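Local coordinates for endoglucanase, glycoside hydrolase family 5 protein (PDB 5IHS) that is a periplasmic endoglucanase that probably hydrolyses internal beta-1,4-glucosidic bonds of cellulose, at residues 244-258 with 277-291. Sequence-based numbering, arbitrary orientation. Where two conformers were deposited one is given.
Sequences LFVTEYGTCDASGNG and ISYCNWSIADKPETA
With CG of Glu-248 anti to the backbone N (chi1 -166°) and CG of Trp-282 likewise (chi1 -175°), the carboxylate is laid over one face of the indole, the two planes 22° apart; OE1 comes 3.4 Å from Trp-282 CE3. The carboxylate is held in this pose by a salt bridge from OE1 to Arg-85 and a hydrogen bond between OE2 and Tyr-222, while Ser-283, joined to Trp-282 by a cis peptide bond, puts its CB against the opposite indole face. Glu-248 lies near the C-terminal end of strand 244-249 of the parallel eight-stranded TIM barrel, where family 5 glycosidases carry their nucleophile, consistent with that role here; Trp-282, followed by the cis peptide, resembles the tryptophan that in relatives probably lies under a substrate sugar. Strands 244-249 and 279-284, linked by helix 262-274 in a beta-alpha-beta unit, pair in parallel, the register shifting by one at a beta bulge between Val-246 and Tyr-249; the bonds run from Val-246 N to Ser-278 O (2.9 Å) as far as Trp-282 N, which donates almost straight to Tyr-249 O (2.9 Å). Nearer the strand starts, Ser-278 CB sits over the Phe-245 ring, 3.7 Å from its centroid. Asn-281 CA lies over a face of the Tyr-249 ring, whose hydroxyl bonds to Tyr-269. Beyond the strands, Asn-257 OD1 accepts Thr-290 N on an in-plane lone pair (3.0 Å), and Gly-258 N donates a nearly linear hydrogen bond to Thr-290 OG1 (2.8 Å).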
loop_
_atom_site.group_PDB
_atom_site.type_symbol
_atom_site.label_atom_id
_atom_site.label_comp_id
_atom_site.label_asym_id
_atom_site.label_seq_id
_atom_site.Cartn_x
_atom_site.Cartn_y
_atom_site.Cartn_z
ATOM N N LEU A 244 2.626 -3.063 11.615
ATOM C CA LEU A 244 3.154 -2.319 10.481
ATOM C C LEU A 244 2.643 -2.917 9.176
ATOM O O LEU A 244 2.400 -4.124 9.081
ATOM C CB LEU A 244 4.681 -2.398 10.471
ATOM C CG LEU A 244 5.364 -1.968 11.774
ATOM C CD1 LEU A 244 6.866 -2.087 11.651
ATOM C CD2 LEU A 244 4.968 -0.542 12.159
ATOM N N PHE A 245 2.531 -2.069 8.153
ATOM C CA PHE A 245 2.191 -2.490 6.794
ATOM C C PHE A 245 3.131 -1.747 5.849
ATOM O O PHE A 245 3.190 -0.512 5.875
ATOM C CB PHE A 245 0.719 -2.141 6.514
ATOM C CG PHE A 245 0.087 -2.836 5.312
ATOM C CD1 PHE A 245 0.681 -2.889 4.058
ATOM C CD2 PHE A 245 -1.169 -3.412 5.446
ATOM C CE1 PHE A 245 0.058 -3.515 2.990
ATOM C CE2 PHE A 245 -1.793 -4.038 4.371
ATOM C CZ PHE A 245 -1.178 -4.073 3.151
ATOM N N VAL A 246 3.888 -2.489 5.040
ATOM C CA VAL A 246 4.756 -1.877 4.039
ATOM C C VAL A 246 3.901 -1.593 2.806
ATOM O O VAL A 246 3.814 -2.397 1.869
ATOM C CB VAL A 246 5.995 -2.737 3.748
ATOM C CG1 VAL A 246 6.795 -2.151 2.589
ATOM C CG2 VAL A 246 6.870 -2.817 4.989
ATOM N N THR A 247 3.236 -0.434 2.795
ATOM C CA THR A 247 2.384 -0.122 1.658
ATOM C C THR A 247 3.186 0.276 0.438
ATOM O O THR A 247 2.612 0.348 -0.652
ATOM C CB THR A 247 1.353 0.964 1.989
ATOM O OG1 THR A 247 2.053 2.155 2.333
ATOM C CG2 THR A 247 0.412 0.540 3.128
ATOM N N GLU A 248 4.485 0.530 0.596
ATOM C CA GLU A 248 5.340 0.866 -0.532
ATOM C C GLU A 248 6.778 0.499 -0.200
ATOM O O GLU A 248 7.298 0.885 0.860
ATOM C CB GLU A 248 5.256 2.366 -0.832
ATOM C CG GLU A 248 5.840 2.753 -2.158
ATOM C CD GLU A 248 5.873 4.261 -2.347
ATOM O OE1 GLU A 248 4.792 4.903 -2.276
ATOM O OE2 GLU A 248 6.992 4.790 -2.558
ATOM N N TYR A 249 7.438 -0.200 -1.120
ATOM C CA TYR A 249 8.881 -0.391 -1.031
ATOM C C TYR A 249 9.426 -0.454 -2.447
ATOM O O TYR A 249 8.724 -0.821 -3.390
ATOM C CB TYR A 249 9.279 -1.668 -0.235
ATOM C CG TYR A 249 9.029 -2.931 -1.023
ATOM C CD1 TYR A 249 7.766 -3.508 -1.052
ATOM C CD2 TYR A 249 10.042 -3.546 -1.759
ATOM C CE1 TYR A 249 7.505 -4.642 -1.811
ATOM C CE2 TYR A 249 9.790 -4.679 -2.524
ATOM C CZ TYR A 249 8.518 -5.218 -2.555
ATOM O OH TYR A 249 8.292 -6.322 -3.335
ATOM N N GLY A 250 10.704 -0.124 -2.590
ATOM C CA GLY A 250 11.406 -0.285 -3.839
ATOM C C GLY A 250 12.473 -1.369 -3.775
ATOM O O GLY A 250 12.678 -2.030 -2.762
ATOM N N THR A 251 13.174 -1.521 -4.897
ATOM C CA THR A 251 14.328 -2.412 -4.988
ATOM C C THR A 251 15.639 -1.639 -5.131
ATOM O O THR A 251 16.693 -2.255 -5.335
ATOM C CB THR A 251 14.177 -3.339 -6.189
ATOM O OG1 THR A 251 14.100 -2.526 -7.366
ATOM C CG2 THR A 251 12.940 -4.230 -6.064
ATOM N N CYS A 252 15.601 -0.315 -5.034
ATOM C CA CYS A 252 16.707 0.538 -5.445
ATOM C C CYS A 252 16.889 1.624 -4.392
ATOM O O CYS A 252 16.377 1.538 -3.270
ATOM C CB CYS A 252 16.420 1.082 -6.848
ATOM S SG CYS A 252 14.881 1.970 -6.987
ATOM N N ASP A 253 17.621 2.679 -4.726
ATOM C CA ASP A 253 17.703 3.701 -3.694
ATOM C C ASP A 253 16.425 4.559 -3.658
ATOM O O ASP A 253 15.512 4.450 -4.493
ATOM C CB ASP A 253 19.008 4.478 -3.733
ATOM C CG ASP A 253 19.140 5.283 -4.946
ATOM O OD1 ASP A 253 18.098 5.784 -5.400
ATOM O OD2 ASP A 253 20.286 5.426 -5.440
ATOM N N ALA A 254 16.352 5.388 -2.624
ATOM C CA ALA A 254 15.116 6.069 -2.269
ATOM C C ALA A 254 14.672 7.084 -3.305
ATOM O O ALA A 254 13.511 7.500 -3.274
ATOM C CB ALA A 254 15.275 6.740 -0.905
ATOM N N SER A 255 15.550 7.493 -4.219
ATOM C CA SER A 255 15.138 8.395 -5.282
ATOM C C SER A 255 14.304 7.705 -6.350
ATOM O O SER A 255 13.715 8.396 -7.186
ATOM C CB SER A 255 16.367 8.994 -5.962
ATOM O OG SER A 255 17.066 8.000 -6.696
ATOM N N GLY A 256 14.249 6.376 -6.354
ATOM C CA GLY A 256 13.576 5.641 -7.403
ATOM C C GLY A 256 14.442 5.318 -8.601
ATOM O O GLY A 256 13.966 4.664 -9.536
ATOM N N ASN A 257 15.699 5.751 -8.608
ATOM C CA ASN A 257 16.583 5.524 -9.744
ATOM C C ASN A 257 17.987 5.309 -9.208
ATOM O O ASN A 257 18.449 6.079 -8.363
ATOM C CB ASN A 257 16.545 6.719 -10.711
ATOM C CG ASN A 257 17.083 6.375 -12.082
ATOM O OD1 ASN A 257 16.750 5.346 -12.655
ATOM N ND2 ASN A 257 17.928 7.242 -12.612
ATOM N N GLY A 258 18.631 4.243 -9.657
ATOM C CA GLY A 258 19.988 3.923 -9.266
ATOM C C GLY A 258 20.066 2.939 -8.103
ATOM O O GLY A 258 19.134 2.773 -7.314
ATOM N N ILE A 277 4.584 -9.306 7.789
ATOM C CA ILE A 277 4.277 -7.930 7.399
ATOM C C ILE A 277 3.957 -7.894 5.908
ATOM O O ILE A 277 4.743 -8.362 5.074
ATOM C CB ILE A 277 5.447 -6.986 7.736
ATOM C CG1 ILE A 277 5.683 -6.969 9.250
ATOM C CG2 ILE A 277 5.159 -5.582 7.209
ATOM C CD1 ILE A 277 6.951 -6.218 9.682
ATOM N N SER A 278 2.796 -7.333 5.570
ATOM C CA SER A 278 2.376 -7.229 4.182
ATOM C C SER A 278 3.212 -6.187 3.441
ATOM O O SER A 278 3.695 -5.212 4.030
ATOM C CB SER A 278 0.905 -6.821 4.132
ATOM O OG SER A 278 0.039 -7.825 4.653
ATOM N N TYR A 279 3.347 -6.381 2.123
ATOM C CA TYR A 279 4.206 -5.500 1.339
ATOM C C TYR A 279 3.738 -5.313 -0.102
ATOM O O TYR A 279 3.243 -6.244 -0.737
ATOM C CB TYR A 279 5.671 -5.952 1.405
ATOM C CG TYR A 279 6.064 -7.367 1.007
ATOM C CD1 TYR A 279 6.228 -7.724 -0.330
ATOM C CD2 TYR A 279 6.403 -8.309 1.969
ATOM C CE1 TYR A 279 6.692 -8.967 -0.696
ATOM C CE2 TYR A 279 6.880 -9.568 1.608
ATOM C CZ TYR A 279 7.034 -9.884 0.273
ATOM O OH TYR A 279 7.522 -11.142 -0.054
ATOM N N CYS A 280 3.857 -4.074 -0.603
ATOM C CA CYS A 280 3.526 -3.727 -1.987
ATOM C C CYS A 280 4.676 -2.959 -2.620
ATOM O O CYS A 280 5.172 -1.996 -2.030
ATOM C CB CYS A 280 2.295 -2.818 -2.084
ATOM S SG CYS A 280 0.752 -3.558 -1.595
ATOM N N ASN A 281 5.063 -3.354 -3.830
ATOM C CA ASN A 281 6.197 -2.750 -4.526
ATOM C C ASN A 281 5.796 -1.549 -5.374
ATOM O O ASN A 281 4.769 -1.555 -6.062
ATOM C CB ASN A 281 6.856 -3.786 -5.434
ATOM C CG ASN A 281 7.977 -3.201 -6.276
ATOM O OD1 ASN A 281 7.862 -3.107 -7.497
ATOM N ND2 ASN A 281 9.078 -2.840 -5.630
ATOM N N TRP A 282 6.657 -0.535 -5.349
ATOM C CA TRP A 282 6.571 0.645 -6.204
ATOM C C TRP A 282 7.477 0.429 -7.412
ATOM O O TRP A 282 8.702 0.320 -7.226
ATOM C CB TRP A 282 7.053 1.848 -5.408
ATOM C CG TRP A 282 6.921 3.179 -6.076
ATOM C CD1 TRP A 282 7.881 3.837 -6.787
ATOM C CD2 TRP A 282 5.768 4.027 -6.074
ATOM N NE1 TRP A 282 7.400 5.042 -7.220
ATOM C CE2 TRP A 282 6.109 5.191 -6.795
ATOM C CE3 TRP A 282 4.480 3.917 -5.535
ATOM C CZ2 TRP A 282 5.210 6.243 -6.981
ATOM C CZ3 TRP A 282 3.590 4.964 -5.721
ATOM C CH2 TRP A 282 3.966 6.117 -6.424
ATOM N N SER A 283 6.949 0.370 -8.638
ATOM C CA SER A 283 5.535 0.506 -8.968
ATOM C C SER A 283 5.262 0.003 -10.378
ATOM O O SER A 283 6.176 -0.172 -11.190
ATOM C CB SER A 283 5.074 1.970 -8.926
ATOM O OG SER A 283 5.538 2.693 -10.055
ATOM N N ILE A 284 3.972 -0.159 -10.673
ATOM C CA ILE A 284 3.485 -0.291 -12.042
ATOM C C ILE A 284 3.500 1.102 -12.676
ATOM O O ILE A 284 2.599 1.920 -12.495
ATOM C CB ILE A 284 2.104 -0.945 -12.094
ATOM C CG1 ILE A 284 2.144 -2.355 -11.470
ATOM C CG2 ILE A 284 1.578 -0.966 -13.514
ATOM C CD1 ILE A 284 3.042 -3.356 -12.181
ATOM N N ALA A 285 4.576 1.370 -13.402
ATOM C CA ALA A 285 4.803 2.605 -14.128
ATOM C C ALA A 285 5.786 2.260 -15.217
ATOM O O ALA A 285 6.586 1.337 -15.058
ATOM C CB ALA A 285 5.448 3.669 -13.241
ATOM N N ASP A 286 5.737 3.013 -16.313
ATOM C CA ASP A 286 6.659 2.802 -17.422
ATOM C C ASP A 286 7.665 3.938 -17.558
ATOM O O ASP A 286 8.283 4.097 -18.611
ATOM C CB ASP A 286 5.899 2.557 -18.725
ATOM C CG ASP A 286 5.289 3.807 -19.302
ATOM O OD1 ASP A 286 4.917 4.699 -18.506
ATOM O OD2 ASP A 286 5.172 3.881 -20.550
ATOM N N LYS A 287 7.847 4.718 -16.500
ATOM C CA LYS A 287 8.876 5.746 -16.471
ATOM C C LYS A 287 10.253 5.086 -16.570
ATOM O O LYS A 287 10.472 4.023 -15.981
ATOM C CB LYS A 287 8.749 6.502 -15.144
ATOM C CG LYS A 287 9.749 7.607 -14.895
ATOM C CD LYS A 287 9.390 8.411 -13.646
ATOM C CE LYS A 287 10.343 9.580 -13.466
ATOM N NZ LYS A 287 10.053 10.363 -12.240
ATOM N N PRO A 288 11.207 5.671 -17.331
ATOM C CA PRO A 288 12.541 5.038 -17.471
ATOM C C PRO A 288 13.446 5.267 -16.265
ATOM O O PRO A 288 14.491 5.939 -16.334
ATOM C CB PRO A 288 13.072 5.677 -18.762
ATOM C CG PRO A 288 12.406 6.992 -18.823
ATOM C CD PRO A 288 11.035 6.800 -18.260
ATOM N N GLU A 289 13.046 4.672 -15.136
ATOM C CA GLU A 289 13.780 4.717 -13.876
ATOM C C GLU A 289 13.819 3.313 -13.282
ATOM O O GLU A 289 12.963 2.478 -13.574
ATOM C CB GLU A 289 13.148 5.694 -12.848
ATOM C CG GLU A 289 11.805 5.232 -12.219
ATOM C CD GLU A 289 11.230 6.196 -11.164
ATOM O OE1 GLU A 289 11.650 7.370 -11.102
ATOM O OE2 GLU A 289 10.340 5.775 -10.391
ATOM N N THR A 290 14.800 3.070 -12.404
ATOM C CA THR A 290 15.029 1.727 -11.867
ATOM C C THR A 290 13.787 1.145 -11.201
ATOM O O THR A 290 13.542 -0.064 -11.297
ATOM C CB THR A 290 16.153 1.784 -10.831
ATOM O OG1 THR A 290 17.289 2.439 -11.396
ATOM C CG2 THR A 290 16.535 0.379 -10.350
ATOM N N ALA A 291 13.041 1.961 -10.451
ATOM C CA ALA A 291 11.929 1.427 -9.665
ATOM C C ALA A 291 10.766 0.960 -10.524
ATOM O O ALA A 291 9.944 0.177 -10.042
ATOM C CB ALA A 291 11.428 2.460 -8.652
HETATM O O HOH W 1 1.237 -5.975 7.511
HETATM O O HOH W 2 11.111 -1.021 -7.088
HETATM O O HOH W 3 13.519 8.721 -9.973
#